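Local coordinates for long form salivary protein D7L1 (Aedes aegypti, PDB 3DXL) that sequesters host biogenic amines and leukotrienes during mosquito blood feeding, holding lipids in an N-terminal pocket and amines in a C-terminal one, at residues I146-F154 against F264-Y274. Numbering follows the deposited sequence.
Sequences IRQKKQSYF and FDYREVRSQIY
Ser-152 and Glu-268 make the shortest polar contact here: Ser-152 OG donates to Glu-268 OE2 at 2.6 Å, and OE2 accepts through its lone pair anti to the other carboxylate oxygen. Gln-272 NE2, four residues on, hydrogen-bonds the same OE2 from its syn side, tilted out of the carboxylate plane. Ser-152 OG also accepts from Glu-155 N, so this small hydroxyl caps helix 153-161 while gripping the glutamate. A second serine serves the same helix start, since Tyr-153 N donates to Ser-271 OG (3.0 Å, 158°) and that hydroxyl donates onward to Glu-268 O.

Aromatic contacts flank these bonds. Phe-154, a flat apolar ring, can turn its edge to the face of Phe-264 in a T-shaped pair, centroids 4.9 Å apart, and take Glu-268 CB over its own face. With chi1 at -175° the Glu-268 chain leads away from its own backbone N, laying CG over that face, before a bend at chi2 brings the carboxylate to Ser-152.

At the other end the flat, charged Arg-147 guanidinium stacks on the Tyr-274 ring, planes 9° apart, a cation-pi contact that leaves its N-H groups for backbone carbonyls: NE donates to Gln-151 O (2.8 Å), NH1 weakly to Ser-271 O. Tyr-274 OH is hydrogen-bonded to the Glu-7 carboxylate of helix 6-20.

With two donors on OE2 the carboxylate is probably fixed in orientation, which would suit Glu-268, a noradrenaline-binding residue together with Asp-265.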
ATOM      1  N   ILE A 146       1.177  -0.171 -14.273  1.00 11.57           N
ATOM      2  CA  ILE A 146       0.763  -0.348 -12.885  1.00 10.95           C
ATOM      3  C   ILE A 146       1.383  -1.645 -12.382  1.00 10.10           C
ATOM      4  O   ILE A 146       1.558  -2.596 -13.145  1.00 10.02           O
ATOM      5  CB  ILE A 146      -0.787  -0.369 -12.739  1.00 11.45           C
ATOM      6  CG1 ILE A 146      -1.204  -0.194 -11.271  1.00 11.12           C
ATOM      7  CG2 ILE A 146      -1.370  -1.638 -13.352  1.00 11.53           C
ATOM      8  CD1 ILE A 146      -2.705  -0.085 -11.059  1.00 11.34           C
ATOM      9  N   ARG A 147       1.707  -1.690 -11.096  1.00  9.69           N
ATOM     10  CA  ARG A 147       2.111  -2.959 -10.520  1.00  9.41           C
ATOM     11  C   ARG A 147       0.920  -3.930 -10.627  1.00  9.42           C
ATOM     12  O   ARG A 147      -0.207  -3.618 -10.208  1.00  9.12           O
ATOM     13  CB  ARG A 147       2.539  -2.776  -9.073  1.00  9.03           C
ATOM     14  CG  ARG A 147       2.895  -4.053  -8.344  1.00  8.71           C
ATOM     15  CD  ARG A 147       1.725  -4.600  -7.538  1.00  8.27           C
ATOM     16  NE  ARG A 147       2.113  -5.845  -6.881  1.00  8.01           N
ATOM     17  CZ  ARG A 147       1.262  -6.695  -6.318  1.00  6.82           C
ATOM     18  NH1 ARG A 147       1.723  -7.803  -5.753  1.00  8.10           N
ATOM     19  NH2 ARG A 147      -0.050  -6.424  -6.296  1.00  8.49           N
ATOM     20  N   GLN A 148       1.170  -5.108 -11.183  1.00  9.68           N
ATOM     21  CA  GLN A 148       0.134  -6.115 -11.425  1.00 10.24           C
ATOM     22  C   GLN A 148       0.002  -7.038 -10.229  1.00 10.50           C
ATOM     23  O   GLN A 148       0.910  -7.147  -9.400  1.00  9.94           O
ATOM     24  CB  GLN A 148       0.470  -6.929 -12.678  1.00 10.56           C
ATOM     25  CG  GLN A 148       0.467  -6.127 -13.962  1.00 10.97           C
ATOM     26  CD  GLN A 148      -0.926  -5.855 -14.492  1.00 11.08           C
ATOM     27  OE1 GLN A 148      -1.840  -6.672 -14.339  1.00 12.24           O
ATOM     28  NE2 GLN A 148      -1.092  -4.708 -15.129  1.00 11.71           N
ATOM     29  N   LYS A 149      -1.140  -7.706 -10.112  1.00 10.68           N
ATOM     30  CA  LYS A 149      -1.289  -8.683  -9.046  1.00 11.54           C
ATOM     31  C   LYS A 149      -0.187  -9.729  -9.149  1.00 10.51           C
ATOM     32  O   LYS A 149       0.160 -10.176 -10.242  1.00 10.26           O
ATOM     33  CB  LYS A 149      -2.675  -9.331  -9.092  1.00 11.75           C
ATOM     34  CG  LYS A 149      -3.798  -8.333  -8.834  1.00 14.00           C
ATOM     35  CD  LYS A 149      -5.175  -8.977  -8.822  1.00 15.23           C
ATOM     36  CE  LYS A 149      -5.501  -9.526  -7.454  1.00 18.85           C
ATOM     37  NZ  LYS A 149      -6.916  -9.970  -7.419  1.00 20.39           N
ATOM     38  N   LYS A 150       0.368 -10.089  -7.997  1.00  9.32           N
ATOM     39  CA  LYS A 150       1.421 -11.102  -7.871  1.00  9.67           C
ATOM     40  C   LYS A 150       2.775 -10.654  -8.446  1.00  8.91           C
ATOM     41  O   LYS A 150       3.677 -11.483  -8.642  1.00 10.98           O
ATOM     42  CB  LYS A 150       0.985 -12.454  -8.464  1.00 10.57           C
ATOM     43  CG  LYS A 150      -0.344 -13.005  -7.928  1.00 12.48           C
ATOM     44  CD  LYS A 150      -0.274 -13.423  -6.456  1.00 15.49           C
ATOM     45  CE  LYS A 150       0.599 -14.667  -6.240  1.00 16.83           C
ATOM     46  NZ  LYS A 150       0.127 -15.889  -6.968  1.00 17.61           N
ATOM     47  N   GLN A 151       2.932  -9.352  -8.679  1.00  8.51           N
ATOM     48  CA  GLN A 151       4.192  -8.814  -9.191  1.00  8.83           C
ATOM     49  C   GLN A 151       4.972  -8.105  -8.082  1.00  8.65           C
ATOM     50  O   GLN A 151       4.441  -7.254  -7.383  1.00  8.71           O
ATOM     51  CB  GLN A 151       3.943  -7.860 -10.362  1.00  9.13           C
ATOM     52  CG  GLN A 151       5.232  -7.305 -10.958  1.00  9.72           C
ATOM     53  CD  GLN A 151       4.997  -6.344 -12.103  1.00  9.19           C
ATOM     54  OE1 GLN A 151       3.987  -5.632 -12.149  1.00  9.84           O
ATOM     55  NE2 GLN A 151       5.958  -6.296 -13.029  1.00  9.60           N
ATOM     56  N   SER A 152       6.247  -8.452  -7.921  1.00  8.63           N
ATOM     57  CA  SER A 152       7.113  -7.674  -7.042  1.00  8.37           C
ATOM     58  C   SER A 152       6.997  -6.190  -7.371  1.00  8.30           C
ATOM     59  O   SER A 152       7.119  -5.804  -8.539  1.00  8.63           O
ATOM     60  CB  SER A 152       8.553  -8.099  -7.267  1.00  8.97           C
ATOM     61  OG  SER A 152       9.447  -7.174  -6.670  1.00  9.41           O
ATOM     62  N   TYR A 153       6.776  -5.345  -6.367  1.00  8.01           N
ATOM     63  CA  TYR A 153       6.711  -3.918  -6.652  1.00  8.34           C
ATOM     64  C   TYR A 153       8.058  -3.405  -7.170  1.00  8.37           C
ATOM     65  O   TYR A 153       8.122  -2.531  -8.030  1.00  8.76           O
ATOM     66  CB  TYR A 153       6.230  -3.082  -5.450  1.00  8.79           C
ATOM     67  CG  TYR A 153       5.548  -1.810  -5.915  1.00  8.56           C
ATOM     68  CD1 TYR A 153       4.157  -1.722  -5.949  1.00  9.06           C
ATOM     69  CD2 TYR A 153       6.284  -0.716  -6.381  1.00  9.27           C
ATOM     70  CE1 TYR A 153       3.520  -0.584  -6.417  1.00  8.90           C
ATOM     71  CE2 TYR A 153       5.670   0.422  -6.853  1.00  8.45           C
ATOM     72  CZ  TYR A 153       4.279   0.486  -6.873  1.00  8.49           C
ATOM     73  OH  TYR A 153       3.649   1.614  -7.350  1.00  9.76           O
ATOM     74  N   PHE A 154       9.142  -3.946  -6.619  1.00  8.77           N
ATOM     75  CA  PHE A 154      10.482  -3.572  -7.070  1.00  8.68           C
ATOM     76  C   PHE A 154      10.655  -3.885  -8.559  1.00  8.88           C
ATOM     77  O   PHE A 154      11.177  -3.060  -9.309  1.00  9.18           O
ATOM     78  CB  PHE A 154      11.560  -4.295  -6.250  1.00  9.02           C
ATOM     79  CG  PHE A 154      11.725  -3.787  -4.831  1.00  9.26           C
ATOM     80  CD1 PHE A 154      13.001  -3.477  -4.365  1.00 10.15           C
ATOM     81  CD2 PHE A 154      10.656  -3.670  -3.948  1.00 10.39           C
ATOM     82  CE1 PHE A 154      13.205  -3.032  -3.067  1.00 11.47           C
ATOM     83  CE2 PHE A 154      10.868  -3.222  -2.626  1.00  9.70           C
ATOM     84  CZ  PHE A 154      12.145  -2.908  -2.190  1.00  9.92           C
ATOM     85  N   PHE A 264      14.272  -4.231   3.983  1.00  8.76           N
ATOM     86  CA  PHE A 264      13.896  -3.833   2.622  1.00  8.62           C
ATOM     87  C   PHE A 264      13.818  -5.073   1.734  1.00  8.85           C
ATOM     88  O   PHE A 264      12.895  -5.214   0.935  1.00  8.52           O
ATOM     89  CB  PHE A 264      14.961  -2.862   2.105  1.00  9.21           C
ATOM     90  CG  PHE A 264      14.500  -1.855   1.072  1.00  9.67           C
ATOM     91  CD1 PHE A 264      13.524  -0.915   1.371  1.00 11.49           C
ATOM     92  CD2 PHE A 264      15.143  -1.771  -0.166  1.00 10.53           C
ATOM     93  CE1 PHE A 264      13.174   0.057   0.441  1.00 12.69           C
ATOM     94  CE2 PHE A 264      14.786  -0.795  -1.099  1.00 10.99           C
ATOM     95  CZ  PHE A 264      13.795   0.115  -0.781  1.00 11.45           C
ATOM     96  N   ASP A 265      14.773  -5.986   1.893  1.00  8.52           N
ATOM     97  CA  ASP A 265      14.741  -7.248   1.158  1.00  8.60           C
ATOM     98  C   ASP A 265      13.465  -8.028   1.467  1.00  8.16           C
ATOM     99  O   ASP A 265      12.807  -8.560   0.569  1.00  8.25           O
ATOM    100  CB  ASP A 265      15.940  -8.146   1.502  1.00  9.36           C
ATOM    101  CG  ASP A 265      17.237  -7.713   0.835  1.00 11.14           C
ATOM    102  OD1 ASP A 265      17.255  -6.792  -0.006  1.00 10.68           O
ATOM    103  OD2 ASP A 265      18.260  -8.328   1.190  1.00 14.91           O
ATOM    104  N   TYR A 266      13.110  -8.122   2.744  1.00  8.05           N
ATOM    105  CA  TYR A 266      11.910  -8.878   3.103  1.00  8.30           C
ATOM    106  C   TYR A 266      10.638  -8.170   2.621  1.00  8.15           C
ATOM    107  O   TYR A 266       9.680  -8.826   2.192  1.00  8.71           O
ATOM    108  CB  TYR A 266      11.856  -9.135   4.606  1.00  9.27           C
ATOM    109  CG  TYR A 266      10.769 -10.098   5.056  1.00  8.91           C
ATOM    110  CD1 TYR A 266      10.503 -11.277   4.354  1.00  9.83           C
ATOM    111  CD2 TYR A 266      10.031  -9.842   6.217  1.00  9.79           C
ATOM    112  CE1 TYR A 266       9.519 -12.160   4.788  1.00 10.53           C
ATOM    113  CE2 TYR A 266       9.055 -10.728   6.656  1.00 10.25           C
ATOM    114  CZ  TYR A 266       8.810 -11.880   5.940  1.00 11.07           C
ATOM    115  OH  TYR A 266       7.859 -12.772   6.367  1.00 12.06           O
ATOM    116  N   ARG A 267      10.648  -6.839   2.642  1.00  7.94           N
ATOM    117  CA  ARG A 267       9.535  -6.093   2.067  1.00  8.31           C
ATOM    118  C   ARG A 267       9.375  -6.397   0.583  1.00  7.84           C
ATOM    119  O   ARG A 267       8.241  -6.549   0.108  1.00  8.46           O
ATOM    120  CB  ARG A 267       9.676  -4.592   2.310  1.00  8.31           C
ATOM    121  CG  ARG A 267       8.502  -3.766   1.749  1.00  8.54           C
ATOM    122  CD  ARG A 267       7.155  -4.248   2.288  1.00  8.85           C
ATOM    123  NE  ARG A 267       6.010  -3.466   1.829  1.00  8.75           N
ATOM    124  CZ  ARG A 267       5.575  -2.355   2.415  1.00  8.97           C
ATOM    125  NH1 ARG A 267       6.215  -1.844   3.467  1.00  9.37           N
ATOM    126  NH2 ARG A 267       4.477  -1.756   1.954  1.00  8.84           N
ATOM    127  N   GLU A 268      10.481  -6.489  -0.158  1.00  8.33           N
ATOM    128  CA  GLU A 268      10.372  -6.831  -1.577  1.00  8.34           C
ATOM    129  C   GLU A 268       9.668  -8.180  -1.756  1.00  8.35           C
ATOM    130  O   GLU A 268       8.800  -8.329  -2.624  1.00  8.45           O
ATOM    131  CB  GLU A 268      11.747  -6.850  -2.255  1.00  8.91           C
ATOM    132  CG  GLU A 268      11.695  -7.075  -3.781  1.00  9.54           C
ATOM    133  CD  GLU A 268      11.557  -8.542  -4.213  1.00 10.31           C
ATOM    134  OE1 GLU A 268      12.066  -9.436  -3.506  1.00 11.37           O
ATOM    135  OE2 GLU A 268      10.942  -8.796  -5.276  1.00 10.83           O
ATOM    136  N   VAL A 269      10.051  -9.161  -0.948  1.00  8.35           N
ATOM    137  CA  VAL A 269       9.449 -10.484  -1.001  1.00  8.96           C
ATOM    138  C   VAL A 269       7.943 -10.398  -0.744  1.00  8.89           C
ATOM    139  O   VAL A 269       7.125 -10.951  -1.494  1.00  9.19           O
ATOM    140  CB  VAL A 269      10.121 -11.448   0.006  1.00  9.43           C
ATOM    141  CG1 VAL A 269       9.341 -12.755   0.120  1.00 10.65           C
ATOM    142  CG2 VAL A 269      11.558 -11.741  -0.421  1.00 10.74           C
ATOM    143  N   ARG A 270       7.561  -9.683   0.309  1.00  8.92           N
ATOM    144  CA  ARG A 270       6.154  -9.572   0.668  1.00  9.15           C
ATOM    145  C   ARG A 270       5.370  -8.743  -0.352  1.00  8.67           C
ATOM    146  O   ARG A 270       4.156  -8.950  -0.514  1.00  9.55           O
ATOM    147  CB  ARG A 270       6.008  -9.039   2.091  1.00  8.91           C
ATOM    148  CG  ARG A 270       6.507 -10.046   3.119  1.00  9.86           C
ATOM    149  CD  ARG A 270       6.279  -9.610   4.549  1.00 10.80           C
ATOM    150  NE  ARG A 270       7.219  -8.558   4.916  1.00 11.19           N
ATOM    151  CZ  ARG A 270       6.902  -7.269   5.039  1.00 11.15           C
ATOM    152  NH1 ARG A 270       5.652  -6.858   4.839  1.00 12.37           N
ATOM    153  NH2 ARG A 270       7.840  -6.383   5.359  1.00 11.83           N
ATOM    154  N   SER A 271       6.041  -7.838  -1.069  1.00  8.44           N
ATOM    155  CA  SER A 271       5.365  -7.030  -2.095  1.00  8.60           C
ATOM    156  C   SER A 271       4.929  -7.871  -3.287  1.00  8.55           C
ATOM    157  O   SER A 271       4.098  -7.434  -4.086  1.00  9.05           O
ATOM    158  CB  SER A 271       6.219  -5.853  -2.580  1.00  8.95           C
ATOM    159  OG  SER A 271       7.181  -6.267  -3.544  1.00  8.71           O
ATOM    160  N   GLN A 272       5.483  -9.075  -3.412  1.00  8.66           N
ATOM    161  CA  GLN A 272       5.107  -9.960  -4.509  1.00 10.05           C
ATOM    162  C   GLN A 272       3.703 -10.530  -4.359  1.00  9.62           C
ATOM    163  O   GLN A 272       3.114 -10.957  -5.351  1.00 10.74           O
ATOM    164  CB  GLN A 272       6.085 -11.127  -4.610  1.00 10.45           C
ATOM    165  CG  GLN A 272       7.525 -10.709  -4.874  1.00 12.17           C
ATOM    166  CD  GLN A 272       8.521 -11.850  -4.769  1.00 12.61           C
ATOM    167  OE1 GLN A 272       8.156 -13.002  -4.543  1.00 15.02           O
ATOM    168  NE2 GLN A 272       9.799 -11.521  -4.913  1.00 14.29           N
ATOM    169  N   ILE A 273       3.189 -10.572  -3.130  1.00  9.53           N
ATOM    170  CA  ILE A 273       1.859 -11.113  -2.858  1.00 10.66           C
ATOM    171  C   ILE A 273       1.271 -10.242  -1.761  1.00  9.65           C
ATOM    172  O   ILE A 273       1.643 -10.368  -0.594  1.00  9.85           O
ATOM    173  CB  ILE A 273       1.909 -12.588  -2.355  1.00 11.51           C
ATOM    174  CG1 ILE A 273       2.797 -13.474  -3.248  1.00 12.78           C
ATOM    175  CG2 ILE A 273       0.490 -13.158  -2.245  1.00 13.26           C
ATOM    176  CD1 ILE A 273       3.097 -14.839  -2.654  1.00 13.34           C
ATOM    177  N   TYR A 274       0.347  -9.362  -2.115  1.00  9.18           N
ATOM    178  CA  TYR A 274      -0.169  -8.441  -1.111  1.00  8.70           C
ATOM    179  C   TYR A 274      -0.847  -9.186   0.046  1.00  9.29           C
ATOM    180  O   TYR A 274      -0.723  -8.776   1.200  1.00  9.72           O
ATOM    181  CB  TYR A 274      -1.080  -7.389  -1.743  1.00  8.61           C
ATOM    182  CG  TYR A 274      -0.340  -6.240  -2.408  1.00  7.91           C
ATOM    183  CD1 TYR A 274       1.026  -6.323  -2.731  1.00  8.34           C
ATOM    184  CD2 TYR A 274      -1.014  -5.067  -2.731  1.00  8.18           C
ATOM    185  CE1 TYR A 274       1.686  -5.267  -3.332  1.00  8.87           C
ATOM    186  CE2 TYR A 274      -0.371  -4.012  -3.346  1.00  8.35           C
ATOM    187  CZ  TYR A 274       0.994  -4.120  -3.649  1.00  8.26           C
ATOM    188  OH  TYR A 274       1.650  -3.078  -4.257  1.00  8.54           O
TER